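Local coordinates for protein ORF10 (Moritella marina, PDB 6RIW) that forms the ketosynthase and chain length factor didomain of a polyunsaturated fatty acid synthase and probably takes part in condensing acyl chains during chain elongation, at residues 530-542 and 549-562. Numbering follows the deposited sequence.
Sequences VEQLDIDFLRFKV and CLIPQQLMMMQVAD
In the second ketosynthase-type unit of this didomain, strand 532-536, which pairs antiparallel with strand 907-911, crosses helix 552-562 at 59°, with Leu533 and Ile535 both facing the helix. Leu533 presses CD2 against the bend of Met556, 3.5 Å from its CG, a tight fit, while Ile535 lays CD1 across Leu555, 4.0 Å from Leu555 CD2. Gln559 starts with CG anti to the backbone N (chi1 -174°) and stays extended, which carries its amide up to the strand; there NE2 donates to a lone pair of Asp534 O at 2.9 Å. After the strand, the Asp536-capped turn brings Phe540 down with its ring edge on Asp562 CB. Next to it Arg539 meets Asp562 side-on, NE to OD2 at 2.9 Å and NH2 to the syn lone pair of OD1 at 2.8 Å, the two planes 32° apart. Trp653 and Lys566 also bond this carboxylate. A leucine in place of Arg539 would probably leave Asp562 leaning on those two partners and the turn without its polar tie to the helix. Apolar packing therefore seats the strand, while one hydrogen bond from a side-chain amide and a two-pronged salt bridge fix where strand and turn lie along the helix.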
ATOM      1  N   VAL A 530      -7.553 -13.219  16.712  1.00 12.67           N
ATOM      2  CA  VAL A 530      -8.206 -14.165  15.815  1.00 15.11           C
ATOM      3  C   VAL A 530      -7.359 -15.438  15.799  1.00 17.68           C
ATOM      4  O   VAL A 530      -6.211 -15.421  15.342  1.00 15.46           O
ATOM      5  CB  VAL A 530      -8.373 -13.583  14.405  1.00 13.02           C
ATOM      6  CG1 VAL A 530      -8.907 -14.656  13.445  1.00 15.10           C
ATOM      7  CG2 VAL A 530      -9.310 -12.384  14.427  1.00 11.07           C
ATOM      8  N   GLU A 531      -7.911 -16.558  16.288  1.00 14.83           N
ATOM      9  CA  GLU A 531      -7.111 -17.780  16.300  1.00 16.63           C
ATOM     10  C   GLU A 531      -7.071 -18.438  14.926  1.00 16.19           C
ATOM     11  O   GLU A 531      -6.027 -18.950  14.507  1.00 16.48           O
ATOM     12  CB  GLU A 531      -7.646 -18.766  17.356  1.00 17.74           C
ATOM     13  CG  GLU A 531      -7.005 -20.174  17.243  1.00 21.11           C
ATOM     14  CD  GLU A 531      -7.162 -21.030  18.504  1.00 30.87           C
ATOM     15  OE1 GLU A 531      -8.040 -20.727  19.347  1.00 33.32           O
ATOM     16  OE2 GLU A 531      -6.403 -22.020  18.640  1.00 39.44           O
ATOM     17  N   GLN A 532      -8.186 -18.417  14.201  1.00 17.07           N
ATOM     18  CA  GLN A 532      -8.307 -19.138  12.941  1.00 20.29           C
ATOM     19  C   GLN A 532      -9.522 -18.618  12.184  1.00 21.53           C
ATOM     20  O   GLN A 532     -10.404 -17.975  12.753  1.00 20.41           O
ATOM     21  CB  GLN A 532      -8.431 -20.649  13.183  1.00 22.35           C
ATOM     22  CG  GLN A 532      -9.634 -21.022  14.027  1.00 24.07           C
ATOM     23  CD  GLN A 532      -9.552 -22.460  14.545  1.00 32.15           C
ATOM     24  OE1 GLN A 532      -8.513 -22.900  15.038  1.00 33.58           O
ATOM     25  NE2 GLN A 532     -10.643 -23.194  14.412  1.00 31.14           N
ATOM     26  N   LEU A 533      -9.568 -18.924  10.892  1.00 22.53           N
ATOM     27  CA  LEU A 533     -10.756 -18.676  10.092  1.00 26.30           C
ATOM     28  C   LEU A 533     -11.119 -19.932   9.310  1.00 27.78           C
ATOM     29  O   LEU A 533     -10.249 -20.728   8.946  1.00 26.03           O
ATOM     30  CB  LEU A 533     -10.545 -17.505   9.135  1.00 28.28           C
ATOM     31  CG  LEU A 533      -9.278 -17.669   8.299  1.00 29.24           C
ATOM     32  CD1 LEU A 533      -9.630 -18.178   6.908  1.00 36.59           C
ATOM     33  CD2 LEU A 533      -8.535 -16.367   8.191  1.00 29.75           C
ATOM     34  N   ASP A 534     -12.414 -20.099   9.054  1.00 28.47           N
ATOM     35  CA  ASP A 534     -12.926 -21.118   8.143  1.00 30.82           C
ATOM     36  C   ASP A 534     -13.303 -20.455   6.823  1.00 27.68           C
ATOM     37  O   ASP A 534     -14.046 -19.468   6.812  1.00 28.69           O
ATOM     38  CB  ASP A 534     -14.158 -21.814   8.720  1.00 33.27           C
ATOM     39  CG  ASP A 534     -13.931 -22.379  10.109  1.00 40.75           C
ATOM     40  OD1 ASP A 534     -12.804 -22.276  10.652  1.00 39.36           O
ATOM     41  OD2 ASP A 534     -14.908 -22.933  10.664  1.00 46.43           O
ATOM     42  N   ILE A 535     -12.807 -20.997   5.715  1.00 27.15           N
ATOM     43  CA  ILE A 535     -13.044 -20.387   4.412  1.00 31.40           C
ATOM     44  C   ILE A 535     -13.315 -21.482   3.385  1.00 30.86           C
ATOM     45  O   ILE A 535     -12.734 -22.569   3.451  1.00 31.61           O
ATOM     46  CB  ILE A 535     -11.853 -19.490   4.003  1.00 31.70           C
ATOM     47  CG1 ILE A 535     -12.208 -18.605   2.805  1.00 34.81           C
ATOM     48  CG2 ILE A 535     -10.607 -20.313   3.737  1.00 30.37           C
ATOM     49  CD1 ILE A 535     -11.472 -17.252   2.814  1.00 29.28           C
ATOM     50  N   ASP A 536     -14.209 -21.192   2.440  1.00 30.63           N
ATOM     51  CA  ASP A 536     -14.567 -22.130   1.372  1.00 35.72           C
ATOM     52  C   ASP A 536     -13.543 -22.011   0.250  1.00 34.83           C
ATOM     53  O   ASP A 536     -13.597 -21.079  -0.553  1.00 34.09           O
ATOM     54  CB  ASP A 536     -15.976 -21.849   0.857  1.00 34.26           C
ATOM     55  CG  ASP A 536     -16.301 -22.609  -0.435  1.00 37.95           C
ATOM     56  OD1 ASP A 536     -15.636 -23.621  -0.736  1.00 38.11           O
ATOM     57  OD2 ASP A 536     -17.240 -22.197  -1.145  1.00 39.29           O
ATOM     58  N   PHE A 537     -12.623 -22.986   0.175  1.00 34.45           N
ATOM     59  CA  PHE A 537     -11.573 -22.958  -0.843  1.00 35.20           C
ATOM     60  C   PHE A 537     -12.143 -23.002  -2.253  1.00 39.70           C
ATOM     61  O   PHE A 537     -11.508 -22.507  -3.192  1.00 40.13           O
ATOM     62  CB  PHE A 537     -10.606 -24.127  -0.650  1.00 41.16           C
ATOM     63  CG  PHE A 537      -9.485 -23.850   0.316  1.00 44.63           C
ATOM     64  CD1 PHE A 537      -9.687 -23.052   1.430  1.00 46.23           C
ATOM     65  CD2 PHE A 537      -8.230 -24.409   0.118  1.00 50.13           C
ATOM     66  CE1 PHE A 537      -8.656 -22.808   2.322  1.00 44.24           C
ATOM     67  CE2 PHE A 537      -7.191 -24.170   1.007  1.00 48.85           C
ATOM     68  CZ  PHE A 537      -7.404 -23.367   2.109  1.00 49.02           C
ATOM     69  N   LEU A 538     -13.334 -23.586  -2.420  1.00 33.81           N
ATOM     70  CA  LEU A 538     -13.950 -23.671  -3.743  1.00 37.58           C
ATOM     71  C   LEU A 538     -14.316 -22.290  -4.274  1.00 38.26           C
ATOM     72  O   LEU A 538     -13.963 -21.935  -5.402  1.00 39.25           O
ATOM     73  CB  LEU A 538     -15.197 -24.556  -3.691  1.00 38.99           C
ATOM     74  CG  LEU A 538     -15.002 -26.077  -3.717  1.00 42.35           C
ATOM     75  CD1 LEU A 538     -16.223 -26.755  -4.312  1.00 44.43           C
ATOM     76  CD2 LEU A 538     -13.732 -26.443  -4.481  1.00 38.81           C
ATOM     77  N   ARG A 539     -15.035 -21.503  -3.474  1.00 34.07           N
ATOM     78  CA  ARG A 539     -15.494 -20.200  -3.941  1.00 36.83           C
ATOM     79  C   ARG A 539     -14.341 -19.231  -4.162  1.00 36.02           C
ATOM     80  O   ARG A 539     -14.397 -18.403  -5.077  1.00 36.94           O
ATOM     81  CB  ARG A 539     -16.488 -19.617  -2.946  1.00 31.61           C
ATOM     82  CG  ARG A 539     -16.792 -18.149  -3.178  1.00 34.60           C
ATOM     83  CD  ARG A 539     -18.237 -17.851  -2.898  1.00 33.28           C
ATOM     84  NE  ARG A 539     -18.575 -16.463  -3.164  1.00 28.84           N
ATOM     85  CZ  ARG A 539     -19.103 -16.033  -4.304  1.00 29.58           C
ATOM     86  NH1 ARG A 539     -19.345 -16.895  -5.294  1.00 28.63           N
ATOM     87  NH2 ARG A 539     -19.392 -14.747  -4.452  1.00 25.26           N
ATOM     88  N   PHE A 540     -13.286 -19.325  -3.361  1.00 32.96           N
ATOM     89  CA  PHE A 540     -12.210 -18.349  -3.392  1.00 36.40           C
ATOM     90  C   PHE A 540     -10.965 -18.831  -4.139  1.00 42.73           C
ATOM     91  O   PHE A 540      -9.964 -18.106  -4.172  1.00 41.49           O
ATOM     92  CB  PHE A 540     -11.859 -17.937  -1.955  1.00 28.73           C
ATOM     93  CG  PHE A 540     -12.958 -17.166  -1.281  1.00 28.75           C
ATOM     94  CD1 PHE A 540     -13.267 -15.884  -1.703  1.00 30.21           C
ATOM     95  CD2 PHE A 540     -13.712 -17.734  -0.274  1.00 31.37           C
ATOM     96  CE1 PHE A 540     -14.294 -15.161  -1.114  1.00 26.12           C
ATOM     97  CE2 PHE A 540     -14.738 -17.022   0.324  1.00 31.46           C
ATOM     98  CZ  PHE A 540     -15.027 -15.722  -0.104  1.00 25.99           C
ATOM     99  N   LYS A 541     -10.996 -20.029  -4.733  1.00 43.12           N
ATOM    100  CA  LYS A 541      -9.930 -20.499  -5.630  1.00 44.04           C
ATOM    101  C   LYS A 541      -8.574 -20.557  -4.927  1.00 49.84           C
ATOM    102  O   LYS A 541      -7.543 -20.201  -5.503  1.00 54.31           O
ATOM    103  CB  LYS A 541      -9.831 -19.630  -6.894  1.00 44.26           C
ATOM    104  CG  LYS A 541     -11.001 -19.752  -7.891  1.00 42.87           C
ATOM    105  CD  LYS A 541     -12.260 -19.070  -7.377  1.00 47.80           C
ATOM    106  CE  LYS A 541     -13.537 -19.766  -7.833  1.00 45.81           C
ATOM    107  NZ  LYS A 541     -14.752 -18.922  -7.553  1.00 41.56           N
ATOM    108  N   VAL A 542      -8.563 -21.012  -3.680  1.00 45.48           N
ATOM    109  CA  VAL A 542      -7.315 -21.117  -2.931  1.00 47.29           C
ATOM    110  C   VAL A 542      -6.558 -22.395  -3.312  1.00 53.77           C
ATOM    111  O   VAL A 542      -7.157 -23.459  -3.490  1.00 50.72           O
ATOM    112  CB  VAL A 542      -7.582 -21.067  -1.418  1.00 48.51           C
ATOM    113  CG1 VAL A 542      -6.301 -20.720  -0.654  1.00 46.30           C
ATOM    114  CG2 VAL A 542      -8.681 -20.059  -1.117  1.00 47.10           C
ATOM    115  N   CYS A 549      -0.538 -21.597   0.320  1.00 29.36           N
ATOM    116  CA  CYS A 549      -1.769 -20.949   0.735  1.00 27.74           C
ATOM    117  C   CYS A 549      -1.582 -19.435   0.761  1.00 25.61           C
ATOM    118  O   CYS A 549      -0.473 -18.935   0.970  1.00 28.07           O
ATOM    119  CB  CYS A 549      -2.178 -21.454   2.115  1.00 32.89           C
ATOM    120  SG  CYS A 549      -3.862 -21.062   2.590  1.00 39.62           S
ATOM    121  N   LEU A 550      -2.674 -18.705   0.546  1.00 24.45           N
ATOM    122  CA  LEU A 550      -2.631 -17.250   0.685  1.00 19.48           C
ATOM    123  C   LEU A 550      -2.549 -16.858   2.160  1.00 18.36           C
ATOM    124  O   LEU A 550      -3.112 -17.523   3.029  1.00 21.28           O
ATOM    125  CB  LEU A 550      -3.866 -16.604   0.052  1.00 19.69           C
ATOM    126  CG  LEU A 550      -4.334 -17.079  -1.325  1.00 23.92           C
ATOM    127  CD1 LEU A 550      -5.452 -16.151  -1.804  1.00 24.94           C
ATOM    128  CD2 LEU A 550      -3.184 -17.087  -2.325  1.00 23.00           C
ATOM    129  N   ILE A 551      -1.855 -15.756   2.447  1.00 18.27           N
ATOM    130  CA  ILE A 551      -1.695 -15.347   3.843  1.00 16.25           C
ATOM    131  C   ILE A 551      -3.051 -14.927   4.416  1.00 14.43           C
ATOM    132  O   ILE A 551      -3.952 -14.510   3.666  1.00 15.51           O
ATOM    133  CB  ILE A 551      -0.648 -14.223   3.999  1.00 16.63           C
ATOM    134  CG1 ILE A 551      -1.079 -12.935   3.268  1.00 16.86           C
ATOM    135  CG2 ILE A 551       0.733 -14.702   3.529  1.00 16.60           C
ATOM    136  CD1 ILE A 551      -0.298 -11.657   3.741  1.00 15.53           C
ATOM    137  N   PRO A 552      -3.235 -15.016   5.733  1.00 13.90           N
ATOM    138  CA  PRO A 552      -4.548 -14.686   6.322  1.00 17.27           C
ATOM    139  C   PRO A 552      -5.001 -13.260   6.091  1.00 16.20           C
ATOM    140  O   PRO A 552      -6.212 -13.041   6.014  1.00 17.91           O
ATOM    141  CB  PRO A 552      -4.338 -14.978   7.817  1.00 16.06           C
ATOM    142  CG  PRO A 552      -3.265 -16.024   7.840  1.00 20.43           C
ATOM    143  CD  PRO A 552      -2.343 -15.687   6.699  1.00 17.35           C
ATOM    144  N   GLN A 553      -4.089 -12.280   5.947  1.00 14.97           N
ATOM    145  CA  GLN A 553      -4.537 -10.910   5.656  1.00 15.70           C
ATOM    146  C   GLN A 553      -5.454 -10.872   4.429  1.00 18.11           C
ATOM    147  O   GLN A 553      -6.501 -10.210   4.431  1.00 15.65           O
ATOM    148  CB  GLN A 553      -3.335  -9.972   5.445  1.00 16.93           C
ATOM    149  CG  GLN A 553      -3.748  -8.473   5.262  1.00 19.73           C
ATOM    150  CD  GLN A 553      -2.616  -7.575   4.779  1.00 18.26           C
ATOM    151  OE1 GLN A 553      -1.924  -7.889   3.806  1.00 20.54           O
ATOM    152  NE2 GLN A 553      -2.441  -6.430   5.442  1.00 21.02           N
ATOM    153  N   GLN A 554      -5.080 -11.591   3.371  1.00 13.20           N
ATOM    154  CA  GLN A 554      -5.892 -11.566   2.158  1.00 15.62           C
ATOM    155  C   GLN A 554      -7.142 -12.431   2.299  1.00 17.88           C
ATOM    156  O   GLN A 554      -8.225 -12.029   1.864  1.00 17.38           O
ATOM    157  CB  GLN A 554      -5.043 -11.995   0.962  1.00 17.44           C
ATOM    158  CG  GLN A 554      -3.896 -10.992   0.695  1.00 18.28           C
ATOM    159  CD  GLN A 554      -3.537 -10.841  -0.792  1.00 18.30           C
ATOM    160  OE1 GLN A 554      -3.950 -11.643  -1.640  1.00 20.79           O
ATOM    161  NE2 GLN A 554      -2.754  -9.797  -1.107  1.00 17.19           N
ATOM    162  N   LEU A 555      -7.032 -13.597   2.940  1.00 14.50           N
ATOM    163  CA  LEU A 555      -8.215 -14.449   3.086  1.00 17.55           C
ATOM    164  C   LEU A 555      -9.281 -13.779   3.948  1.00 17.07           C
ATOM    165  O   LEU A 555     -10.477 -13.852   3.642  1.00 17.14           O
ATOM    166  CB  LEU A 555      -7.817 -15.792   3.697  1.00 18.03           C
ATOM    167  CG  LEU A 555      -6.914 -16.618   2.783  1.00 19.40           C
ATOM    168  CD1 LEU A 555      -6.292 -17.766   3.541  1.00 22.94           C
ATOM    169  CD2 LEU A 555      -7.713 -17.115   1.605  1.00 25.95           C
ATOM    170  N   MET A 556      -8.865 -13.144   5.048  1.00 16.26           N
ATOM    171  CA  MET A 556      -9.821 -12.462   5.917  1.00 15.02           C
ATOM    172  C   MET A 556     -10.545 -11.350   5.180  1.00 18.06           C
ATOM    173  O   MET A 556     -11.765 -11.201   5.330  1.00 17.27           O
ATOM    174  CB  MET A 556      -9.126 -11.883   7.146  1.00 19.06           C
ATOM    175  CG  MET A 556      -8.615 -12.912   8.104  1.00 23.62           C
ATOM    176  SD  MET A 556      -9.850 -13.306   9.350  1.00 35.76           S
ATOM    177  CE  MET A 556      -9.898 -11.780  10.287  1.00 20.83           C
ATOM    178  N   MET A 557      -9.803 -10.535   4.409  1.00 17.11           N
ATOM    179  CA  MET A 557     -10.420  -9.442   3.662  1.00 15.11           C
ATOM    180  C   MET A 557     -11.390  -9.984   2.619  1.00 16.01           C
ATOM    181  O   MET A 557     -12.480  -9.434   2.412  1.00 15.58           O
ATOM    182  CB  MET A 557      -9.341  -8.584   2.982  1.00 14.51           C
ATOM    183  CG  MET A 557      -9.898  -7.598   1.933  1.00 18.30           C
ATOM    184  SD  MET A 557      -9.927  -8.297   0.245  1.00 24.28           S
ATOM    185  CE  MET A 557     -11.120  -7.216  -0.549  1.00 20.29           C
ATOM    186  N   MET A 558     -11.010 -11.065   1.951  1.00 13.58           N
ATOM    187  CA  MET A 558     -11.844 -11.588   0.874  1.00 16.39           C
ATOM    188  C   MET A 558     -13.171 -12.094   1.411  1.00 15.71           C
ATOM    189  O   MET A 558     -14.223 -11.883   0.795  1.00 15.11           O
ATOM    190  CB  MET A 558     -11.100 -12.704   0.142  1.00 16.53           C
ATOM    191  CG  MET A 558      -9.985 -12.185  -0.755  1.00 20.10           C
ATOM    192  SD  MET A 558      -8.737 -13.476  -0.937  1.00 31.05           S
ATOM    193  CE  MET A 558      -9.583 -14.493  -2.134  1.00 26.34           C
ATOM    194  N   GLN A 559     -13.139 -12.778   2.558  1.00 16.07           N
ATOM    195  CA  GLN A 559     -14.365 -13.329   3.129  1.00 16.12           C
ATOM    196  C   GLN A 559     -15.334 -12.227   3.556  1.00 17.57           C
ATOM    197  O   GLN A 559     -16.531 -12.307   3.259  1.00 16.66           O
ATOM    198  CB  GLN A 559     -14.035 -14.234   4.312  1.00 20.21           C
ATOM    199  CG  GLN A 559     -15.220 -14.957   4.876  1.00 24.74           C
ATOM    200  CD  GLN A 559     -14.806 -16.192   5.649  1.00 32.35           C
ATOM    201  OE1 GLN A 559     -14.254 -16.090   6.745  1.00 34.41           O
ATOM    202  NE2 GLN A 559     -15.049 -17.368   5.066  1.00 33.20           N
ATOM    203  N   VAL A 560     -14.850 -11.195   4.266  1.00 13.01           N
ATOM    204  CA  VAL A 560     -15.791 -10.170   4.726  1.00 14.85           C
ATOM    205  C   VAL A 560     -16.306  -9.347   3.551  1.00 14.46           C
ATOM    206  O   VAL A 560     -17.478  -8.945   3.536  1.00 14.84           O
ATOM    207  CB  VAL A 560     -15.191  -9.270   5.831  1.00 15.27           C
ATOM    208  CG1 VAL A 560     -14.874 -10.080   7.091  1.00 15.45           C
ATOM    209  CG2 VAL A 560     -13.939  -8.475   5.343  1.00 12.24           C
ATOM    210  N   ALA A 561     -15.455  -9.083   2.554  1.00 12.07           N
ATOM    211  CA  ALA A 561     -15.893  -8.303   1.396  1.00 12.72           C
ATOM    212  C   ALA A 561     -16.953  -9.056   0.606  1.00 15.36           C
ATOM    213  O   ALA A 561     -17.965  -8.475   0.191  1.00 14.30           O
ATOM    214  CB  ALA A 561     -14.710  -7.974   0.471  1.00 13.50           C
ATOM    215  N   ASP A 562     -16.731 -10.352   0.397  1.00 15.86           N
ATOM    216  CA  ASP A 562     -17.710 -11.198  -0.290  1.00 17.37           C
ATOM    217  C   ASP A 562     -19.048 -11.188   0.440  1.00 16.67           C
ATOM    218  O   ASP A 562     -20.105 -11.043  -0.182  1.00 16.88           O
ATOM    219  CB  ASP A 562     -17.166 -12.625  -0.390  1.00 16.87           C
ATOM    220  CG  ASP A 562     -17.999 -13.516  -1.315  1.00 19.81           C
ATOM    221  OD1 ASP A 562     -18.302 -13.106  -2.452  1.00 21.34           O
ATOM    222  OD2 ASP A 562     -18.326 -14.644  -0.890  1.00 22.55           O
TER